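Local coordinates for protein putative alpha-L-fucosidase (PDB 3EYP) that probably hydrolyses alpha-L-fucosidic bonds as a glycoside hydrolase of family 29, joining a TIM-barrel domain to a C-terminal F5/8 type C domain, at residues V333-V338 / Y343-M348; T355-K360 / V364-I369; I122-H127 / G151-D156; T74-D79 / E144-Q149. All blocks are in the same frame, centred on the assembly; numbering follows the deposited sequence.

Overall arrangement
From the N terminus, T74-D79 is the first segment met, then I122-H127, then E144-Q149 and G151-D156. Interactions 4 and 3 therefore cross: the loop opened at 74 closes at 149, after interaction 3 has begun and before it ends. Both draw helix 139-155 against the barrel sheet, at the neighbouring strands 70-76 and 119-124, their centres about 6 Å apart. Much later, interaction 1 closes the short loop 339-342, setting the 3-10 turn 345-348 against edge strand 332-335. Interaction 2 then closes 361-363, joining strands 357-358 and 366-372 from the F5/8 type C domain's two sheets. These two touch, while about 48 Å separates the centres of interactions 1 and 3.

Interaction 1: V333-V338 / Y343-M348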
loop_
_atom_site.group_PDB
_atom_site.type_symbol
_atom_site.label_atom_id
_atom_site.label_comp_id
_atom_site.label_asym_id
_atom_site.label_seq_id
_atom_site.Cartn_x
_atom_site.Cartn_y
_atom_site.Cartn_z
ATOM N N VAL A 333 -4.969 -25.187 -22.902
ATOM C CA VAL A 333 -5.348 -23.775 -23.128
ATOM C C VAL A 333 -5.523 -23.462 -24.617
ATOM O O VAL A 333 -4.665 -23.745 -25.411
ATOM C CB VAL A 333 -4.318 -22.778 -22.456
ATOM C CG1 VAL A 333 -4.809 -21.331 -22.512
ATOM C CG2 VAL A 333 -4.075 -23.130 -20.981
ATOM N N LYS A 334 -6.669 -22.910 -24.971
ATOM C CA LYS A 334 -6.901 -22.355 -26.307
ATOM C C LYS A 334 -7.301 -20.862 -26.199
ATOM O O LYS A 334 -8.203 -20.494 -25.459
ATOM C CB LYS A 334 -8.016 -23.130 -27.055
ATOM N N ALA A 335 -6.649 -20.031 -26.995
ATOM C CA ALA A 335 -6.959 -18.621 -27.030
ATOM C C ALA A 335 -7.137 -18.075 -28.437
ATOM O O ALA A 335 -6.536 -18.537 -29.374
ATOM C CB ALA A 335 -5.859 -17.828 -26.303
ATOM N N THR A 336 -7.959 -17.046 -28.538
ATOM C CA THR A 336 -7.929 -16.123 -29.668
ATOM C C THR A 336 -6.885 -15.044 -29.377
ATOM O O THR A 336 -6.486 -14.795 -28.245
ATOM C CB THR A 336 -9.324 -15.464 -29.926
ATOM O OG1 THR A 336 -9.696 -14.657 -28.809
ATOM C CG2 THR A 336 -10.417 -16.525 -30.151
ATOM N N ASN A 337 -6.402 -14.449 -30.433
ATOM C CA ASN A 337 -5.522 -13.287 -30.372
ATOM C C ASN A 337 -4.225 -13.532 -29.620
ATOM O O ASN A 337 -3.942 -12.882 -28.614
ATOM C CB ASN A 337 -6.270 -12.096 -29.763
ATOM C CG ASN A 337 -5.511 -10.789 -29.934
ATOM O OD1 ASN A 337 -4.626 -10.706 -30.807
ATOM N ND2 ASN A 337 -5.809 -9.766 -29.067
ATOM N N VAL A 338 -3.427 -14.470 -30.110
ATOM C CA VAL A 338 -2.154 -14.794 -29.478
ATOM C C VAL A 338 -1.045 -14.158 -30.269
ATOM O O VAL A 338 -0.907 -14.354 -31.482
ATOM C CB VAL A 338 -1.909 -16.283 -29.404
ATOM C CG1 VAL A 338 -0.557 -16.561 -28.726
ATOM C CG2 VAL A 338 -3.039 -16.970 -28.662
ATOM N N TYR A 343 4.626 -15.509 -26.173
ATOM C CA TYR A 343 3.498 -14.820 -25.509
ATOM C C TYR A 343 2.257 -15.662 -25.402
ATOM O O TYR A 343 1.148 -15.148 -25.301
ATOM C CB TYR A 343 3.134 -13.565 -26.291
ATOM C CG TYR A 343 4.273 -12.568 -26.500
ATOM C CD1 TYR A 343 4.694 -11.731 -25.472
ATOM C CD2 TYR A 343 4.895 -12.436 -27.760
ATOM C CE1 TYR A 343 5.723 -10.813 -25.663
ATOM C CE2 TYR A 343 5.901 -11.487 -27.970
ATOM C CZ TYR A 343 6.330 -10.697 -26.914
ATOM O OH TYR A 343 7.347 -9.791 -27.088
ATOM N N SER A 344 2.420 -16.970 -25.441
ATOM C CA SER A 344 1.253 -17.875 -25.425
ATOM C C SER A 344 0.455 -17.728 -24.150
ATOM O O SER A 344 1.012 -17.341 -23.119
ATOM C CB SER A 344 1.682 -19.354 -25.514
ATOM O OG SER A 344 2.572 -19.684 -24.461
ATOM N N PRO A 345 -0.822 -18.120 -24.180
ATOM C CA PRO A 345 -1.666 -17.994 -22.993
ATOM C C PRO A 345 -1.224 -18.875 -21.876
ATOM O O PRO A 345 -1.584 -18.657 -20.713
ATOM C CB PRO A 345 -3.060 -18.424 -23.478
ATOM C CG PRO A 345 -2.834 -19.244 -24.668
ATOM C CD PRO A 345 -1.514 -18.804 -25.284
ATOM N N GLU A 346 -0.423 -19.869 -22.216
ATOM C CA GLU A 346 0.122 -20.754 -21.181
ATOM C C GLU A 346 1.039 -19.990 -20.205
ATOM O O GLU A 346 1.258 -20.405 -19.075
ATOM C CB GLU A 346 0.902 -21.937 -21.779
ATOM C CG GLU A 346 -0.016 -22.995 -22.340
ATOM C CD GLU A 346 -0.369 -22.732 -23.783
ATOM O OE1 GLU A 346 0.123 -21.699 -24.311
ATOM O OE2 GLU A 346 -1.137 -23.559 -24.374
ATOM N N LYS A 347 1.555 -18.865 -20.658
ATOM C CA LYS A 347 2.409 -18.047 -19.793
ATOM C C LYS A 347 1.700 -17.578 -18.503
ATOM O O LYS A 347 2.347 -17.417 -17.483
ATOM C CB LYS A 347 2.959 -16.857 -20.549
ATOM C CG LYS A 347 3.672 -17.302 -21.736
ATOM C CD LYS A 347 4.847 -18.174 -21.384
ATOM C CE LYS A 347 5.836 -18.200 -22.533
ATOM N NZ LYS A 347 5.538 -19.323 -23.433
ATOM N N MET A 348 0.384 -17.404 -18.569
ATOM C CA MET A 348 -0.411 -16.863 -17.440
ATOM C C MET A 348 -0.395 -17.828 -16.256
ATOM O O MET A 348 -0.834 -17.521 -15.107
ATOM C CB MET A 348 -1.872 -16.604 -17.869
ATOM C CG MET A 348 -2.079 -15.354 -18.829
ATOM S SD MET A 348 -3.805 -14.909 -19.235
ATOM C CE MET A 348 -4.162 -15.823 -20.781
HETATM O O HOH W 1 -2.241 -25.921 -23.423
#
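V333 and A335 lie on the last part of strand 332-335, and the chain then curls around P345, the first residue of a 3-10 turn, with E346 at its margin. The two backbones run in opposing senses: V333 CA lies 6.5 Å from E346 CA, and V338 CA lies 6.1 Å from S344 CA. The bend between them passes through N337, whose positive phi of 60° belongs to the left-handed region, and it carries V338 back to face the proline. Within the turn, K347 N bonds to S344 O and M348 N to P345 O.

The pyrrolidine ring of P345 is the wedge of the contact. V333 holds CG1 anti to its backbone N (chi1 -172°), which sets that methyl 3.5 Å from P345 CB, the two side chains running contrary ways. A335 CB lies 3.7 Å from P345 CG. From the far end of the curl V338 stands roughly perpendicular to the proline side chain, its CG2 4.1 Å from P345 CD, while its CG1 packs beside the backbone at S344. E346 bends at chi2 (89°) and swings its carboxylate back toward the strand. One water accepts from V333 N at 2.9 Å and donates to E346 OE2 at 2.8 Å, a polar bridge bordering the apolar patch.

At this surface corner of the F5/8 type C domain, edge strand 332-335 pairs with strand 366-372 through backbone bonds of K334 to I369. P345 and M348 rest on F357 of strand 357-358, and M348 also reaches I448 and F451 of strand 447-454.

Interaction 2: T355-K360 / V364-I369; sequences TYFAGK and VKADII
F357 reaches across to A366 and I368 with its ring, bridging main chains whose nearest CA atoms, those of F357 and I368, are 10.2 Å apart. Its CB points toward the other segment, and CG stands anti to the backbone N (chi1 169°), which sends the ring out from its strand. At the root, CB and CG lie beside the thioether methyl of M348, and the next ring atom, CD2, packs against that methyl as well. On the other flank CD1 comes up to the carbonyl oxygen of Y343, and CE1 lies beside a methyl of V338. Farther out, F357 CE2 meets I368 CD1 at 4.2 Å, the two side chains crossing obliquely. At the tip, the ring turns its edge to A366: A366 CB lies near the ring plane, 4.2 Å from F357 CZ. Over one face of the F357 ring, toward the rim, stands G359 N, 4.3 Å above the plane.

The contact is buried and apolar, as expected for the interior of a galactose-binding-like beta sandwich. Strand 357-358 edges one antiparallel sheet, where F357 bonds through its backbone to I448 of strand 447-454. Strand 366-372 belongs to the other, with A366 bonded to I439 of strand 434-442.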
loop_
_atom_site.group_PDB
_atom_site.type_symbol
_atom_site.label_atom_id
_atom_site.label_comp_id
_atom_site.label_asym_id
_atom_site.label_seq_id
_atom_site.Cartn_x
_atom_site.Cartn_y
_atom_site.Cartn_z
ATOM N N THR A 355 7.310 -13.472 -17.581
ATOM C CA THR A 355 6.553 -13.869 -18.784
ATOM C C THR A 355 5.097 -13.417 -18.715
ATOM O O THR A 355 4.540 -13.168 -17.649
ATOM C CB THR A 355 6.568 -15.359 -18.976
ATOM O OG1 THR A 355 6.022 -15.971 -17.814
ATOM C CG2 THR A 355 8.011 -15.840 -19.162
ATOM N N TYR A 356 4.515 -13.307 -19.895
ATOM C CA TYR A 356 3.098 -12.983 -20.026
ATOM C C TYR A 356 2.483 -13.405 -21.329
ATOM O O TYR A 356 3.165 -13.523 -22.332
ATOM C CB TYR A 356 2.926 -11.477 -19.841
ATOM C CG TYR A 356 3.804 -10.610 -20.681
ATOM C CD1 TYR A 356 3.314 -10.041 -21.842
ATOM C CD2 TYR A 356 5.100 -10.318 -20.310
ATOM C CE1 TYR A 356 4.060 -9.213 -22.596
ATOM C CE2 TYR A 356 5.876 -9.467 -21.087
ATOM C CZ TYR A 356 5.330 -8.944 -22.242
ATOM O OH TYR A 356 6.026 -8.117 -23.059
ATOM N N PHE A 357 1.173 -13.643 -21.266
ATOM C CA PHE A 357 0.303 -13.666 -22.446
ATOM C C PHE A 357 0.162 -12.280 -23.081
ATOM O O PHE A 357 0.013 -11.276 -22.386
ATOM C CB PHE A 357 -1.086 -14.194 -22.095
ATOM C CG PHE A 357 -2.095 -13.989 -23.188
ATOM C CD1 PHE A 357 -1.919 -14.597 -24.435
ATOM C CD2 PHE A 357 -3.177 -13.129 -23.004
ATOM C CE1 PHE A 357 -2.824 -14.379 -25.434
ATOM C CE2 PHE A 357 -4.058 -12.896 -23.986
ATOM C CZ PHE A 357 -3.902 -13.518 -25.217
ATOM N N ALA A 358 0.174 -12.230 -24.413
ATOM C CA ALA A 358 -0.173 -10.979 -25.111
ATOM C C ALA A 358 -0.882 -11.257 -26.401
ATOM O O ALA A 358 -0.701 -12.324 -27.017
ATOM C CB ALA A 358 1.058 -10.094 -25.391
ATOM N N GLY A 359 -1.646 -10.257 -26.773
ATOM C CA GLY A 359 -2.361 -10.156 -28.023
ATOM C C GLY A 359 -1.599 -9.408 -29.085
ATOM O O GLY A 359 -0.470 -8.963 -28.910
ATOM N N LYS A 360 -2.197 -9.429 -30.265
ATOM C CA LYS A 360 -1.610 -8.803 -31.439
ATOM C C LYS A 360 -1.876 -7.297 -31.418
ATOM O O LYS A 360 -2.911 -6.847 -30.929
ATOM C CB LYS A 360 -2.203 -9.437 -32.726
ATOM C CG LYS A 360 -1.877 -10.900 -32.876
ATOM C CD LYS A 360 -2.547 -11.498 -34.120
ATOM C CE LYS A 360 -2.347 -12.989 -34.158
ATOM N NZ LYS A 360 -3.234 -13.607 -35.154
ATOM N N VAL A 364 -7.623 -5.604 -29.109
ATOM C CA VAL A 364 -7.781 -5.392 -27.667
ATOM C C VAL A 364 -8.569 -6.494 -26.994
ATOM O O VAL A 364 -8.552 -6.620 -25.769
ATOM C CB VAL A 364 -8.447 -3.993 -27.362
ATOM C CG1 VAL A 364 -7.651 -2.851 -27.979
ATOM C CG2 VAL A 364 -9.908 -3.949 -27.791
ATOM N N LYS A 365 -9.230 -7.298 -27.821
ATOM C CA LYS A 365 -10.054 -8.437 -27.340
ATOM C C LYS A 365 -9.330 -9.774 -27.443
ATOM O O LYS A 365 -8.520 -10.004 -28.359
ATOM C CB LYS A 365 -11.414 -8.538 -28.072
ATOM C CG LYS A 365 -12.324 -7.320 -27.977
ATOM C CD LYS A 365 -13.668 -7.571 -28.623
ATOM C CE LYS A 365 -14.813 -6.731 -27.955
ATOM N NZ LYS A 365 -15.628 -7.308 -26.711
ATOM N N ALA A 366 -9.605 -10.615 -26.445
ATOM C CA ALA A 366 -9.213 -12.040 -26.432
ATOM C C ALA A 366 -10.082 -12.909 -25.564
ATOM O O ALA A 366 -10.605 -12.500 -24.511
ATOM C CB ALA A 366 -7.771 -12.216 -26.049
ATOM N N ASP A 367 -10.207 -14.141 -26.022
ATOM C CA ASP A 367 -10.936 -15.171 -25.286
ATOM C C ASP A 367 -10.008 -16.347 -25.094
ATOM O O ASP A 367 -9.453 -16.846 -26.067
ATOM C CB ASP A 367 -12.150 -15.651 -26.067
ATOM C CG ASP A 367 -13.346 -14.681 -26.010
ATOM O OD1 ASP A 367 -13.462 -13.848 -25.071
ATOM O OD2 ASP A 367 -14.224 -14.787 -26.925
ATOM N N ILE A 368 -9.869 -16.743 -23.832
ATOM C CA ILE A 368 -9.014 -17.830 -23.377
ATOM C C ILE A 368 -9.791 -18.875 -22.584
ATOM O O ILE A 368 -10.502 -18.583 -21.607
ATOM C CB ILE A 368 -7.851 -17.349 -22.490
ATOM C CG1 ILE A 368 -7.062 -16.169 -23.138
ATOM C CG2 ILE A 368 -6.932 -18.503 -22.236
ATOM C CD1 ILE A 368 -7.638 -14.764 -22.906
ATOM N N ILE A 369 -9.660 -20.111 -23.040
ATOM C CA ILE A 369 -10.433 -21.220 -22.470
ATOM C C ILE A 369 -9.457 -22.201 -21.892
ATOM O O ILE A 369 -8.505 -22.630 -22.547
ATOM C CB ILE A 369 -11.362 -21.884 -23.526
ATOM C CG1 ILE A 369 -12.403 -20.875 -23.930
ATOM C CG2 ILE A 369 -12.048 -23.191 -22.969
ATOM C CD1 ILE A 369 -13.413 -21.368 -25.010
#

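Interaction 3: I122-H127 / G151-D156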
loop_
_atom_site.group_PDB
_atom_site.type_symbol
_atom_site.label_atom_id
_atom_site.label_comp_id
_atom_site.label_asym_id
_atom_site.label_seq_id
_atom_site.Cartn_x
_atom_site.Cartn_y
_atom_site.Cartn_z
ATOM N N ILE A 122 9.801 6.755 6.684
ATOM C CA ILE A 122 9.585 7.846 7.598
ATOM C C ILE A 122 8.342 8.691 7.318
ATOM O O ILE A 122 8.091 9.165 6.195
ATOM C CB ILE A 122 10.778 8.830 7.549
ATOM C CG1 ILE A 122 12.121 8.173 7.969
ATOM C CG2 ILE A 122 10.511 9.990 8.400
ATOM C CD1 ILE A 122 12.117 7.615 9.467
ATOM N N TYR A 123 7.547 8.823 8.362
ATOM C CA TYR A 123 6.409 9.771 8.422
ATOM C C TYR A 123 6.901 10.979 9.255
ATOM O O TYR A 123 7.277 10.843 10.419
ATOM C CB TYR A 123 5.201 9.057 9.041
ATOM C CG TYR A 123 3.965 9.896 9.375
ATOM C CD1 TYR A 123 2.728 9.547 8.858
ATOM C CD2 TYR A 123 4.039 11.020 10.194
ATOM C CE1 TYR A 123 1.595 10.260 9.168
ATOM C CE2 TYR A 123 2.914 11.769 10.485
ATOM C CZ TYR A 123 1.677 11.370 9.979
ATOM O OH TYR A 123 0.530 12.103 10.264
ATOM N N LEU A 124 6.948 12.119 8.605
ATOM C CA LEU A 124 7.379 13.409 9.219
ATOM C C LEU A 124 6.321 14.470 8.932
ATOM O O LEU A 124 6.255 15.010 7.849
ATOM C CB LEU A 124 8.720 13.864 8.660
ATOM C CG LEU A 124 9.431 15.082 9.268
ATOM C CD1 LEU A 124 9.838 14.807 10.756
ATOM C CD2 LEU A 124 10.598 15.437 8.427
ATOM N N GLY A 125 5.496 14.709 9.956
ATOM C CA GLY A 125 4.229 15.432 9.873
ATOM C C GLY A 125 4.345 16.838 9.323
ATOM O O GLY A 125 5.000 17.679 9.921
ATOM N N PRO A 126 3.765 17.110 8.122
ATOM C CA PRO A 126 3.865 18.501 7.677
ATOM C C PRO A 126 3.237 19.555 8.558
ATOM O O PRO A 126 3.854 20.578 8.817
ATOM C CB PRO A 126 3.245 18.496 6.279
ATOM C CG PRO A 126 3.412 17.104 5.806
ATOM C CD PRO A 126 3.368 16.202 7.035
ATOM N N HIS A 127 1.999 19.344 8.973
ATOM C CA HIS A 127 1.356 20.242 9.925
ATOM C C HIS A 127 1.943 19.925 11.312
ATOM O O HIS A 127 2.022 18.770 11.725
ATOM C CB HIS A 127 -0.164 20.113 9.949
ATOM C CG HIS A 127 -0.835 20.975 10.974
ATOM N ND1 HIS A 127 -0.761 22.359 10.976
ATOM C CD2 HIS A 127 -1.634 20.645 12.014
ATOM C CE1 HIS A 127 -1.486 22.838 11.969
ATOM N NE2 HIS A 127 -2.001 21.816 12.634
ATOM N N GLY A 151 16.639 16.859 6.416
ATOM C CA GLY A 151 18.047 16.617 6.184
ATOM C C GLY A 151 18.717 15.657 7.132
ATOM O O GLY A 151 19.556 14.826 6.738
ATOM N N GLU A 152 18.357 15.760 8.401
ATOM C CA GLU A 152 18.834 14.815 9.368
ATOM C C GLU A 152 18.332 13.411 9.009
ATOM O O GLU A 152 19.089 12.444 8.965
ATOM C CB GLU A 152 18.402 15.196 10.823
ATOM C CG GLU A 152 18.952 16.535 11.315
ATOM C CD GLU A 152 18.547 16.821 12.704
ATOM O OE1 GLU A 152 17.344 16.633 12.951
ATOM O OE2 GLU A 152 19.363 17.295 13.544
ATOM N N LEU A 153 17.041 13.296 8.758
ATOM C CA LEU A 153 16.411 11.961 8.626
ATOM C C LEU A 153 16.766 11.279 7.313
ATOM O O LEU A 153 16.782 10.016 7.187
ATOM C CB LEU A 153 14.861 12.070 8.775
ATOM C CG LEU A 153 14.420 12.399 10.210
ATOM C CD1 LEU A 153 12.923 12.654 10.366
ATOM C CD2 LEU A 153 14.889 11.345 11.158
ATOM N N MET A 154 17.068 12.114 6.334
ATOM C CA MET A 154 17.394 11.624 4.953
ATOM C C MET A 154 18.893 11.399 4.736
ATOM O O MET A 154 19.325 10.847 3.700
ATOM C CB MET A 154 16.883 12.595 3.869
ATOM C CG MET A 154 15.333 12.647 3.643
ATOM S SD MET A 154 14.390 11.111 3.403
ATOM C CE MET A 154 13.649 11.036 5.043
ATOM N N SER A 155 19.664 11.824 5.736
ATOM C CA SER A 155 21.124 11.764 5.696
ATOM C C SER A 155 21.742 10.754 6.644
ATOM O O SER A 155 22.755 10.139 6.329
ATOM C CB SER A 155 21.748 13.135 5.984
ATOM O OG SER A 155 21.378 14.145 5.053
ATOM N N ASP A 156 21.223 10.649 7.851
ATOM C CA ASP A 156 22.008 10.030 8.920
ATOM C C ASP A 156 21.426 8.698 9.413
ATOM O O ASP A 156 21.910 8.117 10.371
ATOM C CB ASP A 156 22.179 10.971 10.133
ATOM C CG ASP A 156 22.862 12.311 9.773
ATOM O OD1 ASP A 156 23.782 12.328 8.926
ATOM O OD2 ASP A 156 22.448 13.352 10.347
#
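L153 turns its CG anti to the carbonyl carbon (chi1 -70°) and stays extended beyond it (chi2 174°), which drives CD1 straight from helix 139-155 toward I122 and L124 on strand 119-124. L124 answers with CG anti to its own backbone N (chi1 -173°), bringing both of its methyls up to the same atom: L124 CD1 lies 3.8 Å from L153 CD1, and L124 CD2 lies 4.1 Å from it. I122 CG2 closes in on L153 CD1 at 4.1 Å, so one leucine methyl is seated among two residues that point to the same side of the strand. M154 folds its end back to add a looser touch, M154 CE standing 4.4 Å from I122 CG1.

Strand and helix run almost exactly antiparallel, their short axes 10.8 Å apart, the usual pairing of a barrel strand with the helix that follows it in a beta-alpha-beta crossover. V106 of helix 105-116 and W84 also pack against L153, while Y123 faces the other way, its hydroxyl bonded to D166.

The join is made entirely of buried hydrocarbon and a thioether's methyl; it rests on van der Waals contact and, presumably, the exclusion of water, without the directional demands of polar bonds.

Interaction 4: T74-D79 / E144-Q149; sequences TAKHAD and EYYAHQ
K76 meets Y146 and Q149 in a water-mediated polar contact of the TIM barrel, where the C-terminal end of strand 70-76 faces helix 139-155. That helix follows the neighbouring strand 119-124, so the lysine reaches past one strand end to the outer layer beyond; the nearest CA atoms, those of K76 and Q149, are 10.1 Å apart.

The K76 side chain leaves the backbone with CG anti to N (chi1 -172°) and bends at chi3 (82°), which turns NZ toward the helix. There K76 NZ lies 4.1 Å from Y146 CD1, oblique to the ring, while K76 CD passes 4.1 Å from Q149 OE1, the glutamine lying athwart the lysine. NZ is gripped from several quarters: D128 supplies a salt bridge, and Y142 OH and G125 O are hydrogen-bond partners. Together with a water, these partners probably offset the cost of burying a charged lysine and would restrict its rotation.

Its helix partners are anchored too. Y146 OH bonds to L124 O, tying the helix to the end of strand 119-124, and Q149 NE2 bonds to S86 OG. The C-terminal ends of the strands are where TIM-barrel enzymes carry their active sites, and a glycerol, probably from the crystallisation liquor, hydrogen-bonds to H77 NE2, consistent with a pocket close by.

The bridge itself is that one water, which accepts from K76 NZ at 2.8 Å and donates to Q149 OE1 at 2.5 Å, a length short enough to be treated with some caution.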
loop_
_atom_site.group_PDB
_atom_site.type_symbol
_atom_site.label_atom_id
_atom_site.label_comp_id
_atom_site.label_asym_id
_atom_site.label_seq_id
_atom_site.Cartn_x
_atom_site.Cartn_y
_atom_site.Cartn_z
ATOM N N THR A 74 6.178 6.828 12.503
ATOM C CA THR A 74 5.903 8.238 12.795
ATOM C C THR A 74 7.051 8.922 13.563
ATOM O O THR A 74 7.040 8.982 14.799
ATOM C CB THR A 74 4.586 8.440 13.601
ATOM O OG1 THR A 74 4.684 7.767 14.879
ATOM C CG2 THR A 74 3.386 7.923 12.805
ATOM N N ALA A 75 8.017 9.448 12.829
ATOM C CA ALA A 75 9.163 10.114 13.440
ATOM C C ALA A 75 8.671 11.414 14.140
ATOM O O ALA A 75 9.209 11.828 15.180
ATOM C CB ALA A 75 10.316 10.400 12.409
ATOM N N LYS A 76 7.572 11.966 13.616
ATOM C CA LYS A 76 6.939 13.176 14.178
ATOM C C LYS A 76 5.513 13.281 13.667
ATOM O O LYS A 76 5.258 13.360 12.480
ATOM C CB LYS A 76 7.713 14.456 13.872
ATOM C CG LYS A 76 7.171 15.754 14.625
ATOM C CD LYS A 76 7.605 17.016 13.897
ATOM C CE LYS A 76 6.611 17.311 12.679
ATOM N NZ LYS A 76 7.066 18.433 11.912
ATOM N N HIS A 77 4.598 13.192 14.586
ATOM C CA HIS A 77 3.161 13.403 14.274
ATOM C C HIS A 77 2.821 14.860 14.459
ATOM O O HIS A 77 3.691 15.671 14.778
ATOM C CB HIS A 77 2.282 12.468 15.060
ATOM C CG HIS A 77 0.978 12.106 14.383
ATOM N ND1 HIS A 77 -0.243 12.580 14.811
ATOM C CD2 HIS A 77 0.717 11.300 13.316
ATOM C CE1 HIS A 77 -1.200 12.076 14.036
ATOM N NE2 HIS A 77 -0.646 11.272 13.138
ATOM N N ALA A 78 1.557 15.221 14.225
ATOM C CA ALA A 78 1.188 16.638 14.245
ATOM C C ALA A 78 1.434 17.334 15.624
ATOM O O ALA A 78 1.519 18.577 15.725
ATOM C CB ALA A 78 -0.285 16.866 13.749
ATOM N N ASP A 79 1.521 16.527 16.653
ATOM C CA ASP A 79 1.763 17.029 18.029
ATOM C C ASP A 79 3.162 17.712 18.080
ATOM O O ASP A 79 3.462 18.520 18.967
ATOM C CB ASP A 79 1.609 15.916 19.060
ATOM C CG ASP A 79 2.412 14.694 18.718
ATOM O OD1 ASP A 79 3.664 14.768 18.878
ATOM O OD2 ASP A 79 1.838 13.691 18.239
ATOM N N GLU A 144 11.957 26.170 6.706
ATOM C CA GLU A 144 13.381 25.874 7.001
ATOM C C GLU A 144 13.575 24.839 8.106
ATOM O O GLU A 144 14.450 24.013 8.017
ATOM C CB GLU A 144 14.194 27.134 7.368
ATOM C CG GLU A 144 14.099 28.220 6.354
ATOM C CD GLU A 144 14.596 27.785 4.973
ATOM O OE1 GLU A 144 15.573 26.980 4.871
ATOM O OE2 GLU A 144 13.972 28.241 3.985
ATOM N N TYR A 145 12.746 24.915 9.150
ATOM C CA TYR A 145 12.814 23.966 10.296
ATOM C C TYR A 145 12.625 22.533 9.795
ATOM O O TYR A 145 13.419 21.598 10.045
ATOM C CB TYR A 145 11.707 24.266 11.349
ATOM C CG TYR A 145 11.475 23.173 12.420
ATOM C CD1 TYR A 145 12.462 22.866 13.343
ATOM C CD2 TYR A 145 10.271 22.473 12.507
ATOM C CE1 TYR A 145 12.282 21.904 14.296
ATOM C CE2 TYR A 145 10.075 21.497 13.455
ATOM C CZ TYR A 145 11.089 21.207 14.352
ATOM O OH TYR A 145 10.944 20.296 15.352
ATOM N N TYR A 146 11.544 22.388 9.074
ATOM C CA TYR A 146 11.190 21.083 8.507
ATOM C C TYR A 146 12.326 20.574 7.614
ATOM O O TYR A 146 12.701 19.418 7.651
ATOM C CB TYR A 146 9.865 21.147 7.722
ATOM C CG TYR A 146 9.322 19.765 7.315
ATOM C CD1 TYR A 146 8.362 19.138 8.049
ATOM C CD2 TYR A 146 9.777 19.133 6.143
ATOM C CE1 TYR A 146 7.868 17.897 7.677
ATOM C CE2 TYR A 146 9.297 17.920 5.774
ATOM C CZ TYR A 146 8.335 17.315 6.506
ATOM O OH TYR A 146 7.875 16.065 6.102
ATOM N N ALA A 147 12.865 21.468 6.798
ATOM C CA ALA A 147 13.957 21.109 5.872
ATOM C C ALA A 147 15.172 20.625 6.623
ATOM O O ALA A 147 15.831 19.667 6.205
ATOM C CB ALA A 147 14.321 22.283 4.917
ATOM N N HIS A 148 15.436 21.250 7.761
ATOM C CA HIS A 148 16.578 20.849 8.582
ATOM C C HIS A 148 16.381 19.436 9.051
ATOM O O HIS A 148 17.267 18.646 9.029
ATOM C CB HIS A 148 16.806 21.776 9.781
ATOM C CG HIS A 148 17.444 23.084 9.417
ATOM N ND1 HIS A 148 18.609 23.169 8.673
ATOM C CD2 HIS A 148 17.115 24.354 9.745
ATOM C CE1 HIS A 148 18.936 24.446 8.523
ATOM N NE2 HIS A 148 18.044 25.191 9.160
ATOM N N GLN A 149 15.203 19.168 9.567
ATOM C CA GLN A 149 14.876 17.852 10.124
ATOM C C GLN A 149 14.885 16.753 9.067
ATOM O O GLN A 149 15.348 15.632 9.285
ATOM C CB GLN A 149 13.536 17.912 10.846
ATOM C CG GLN A 149 13.597 18.768 12.098
ATOM C CD GLN A 149 12.538 18.412 13.142
ATOM O OE1 GLN A 149 11.338 18.242 12.820
ATOM N NE2 GLN A 149 12.972 18.360 14.427
HETATM O O HOH W 2 9.670 18.436 10.965
#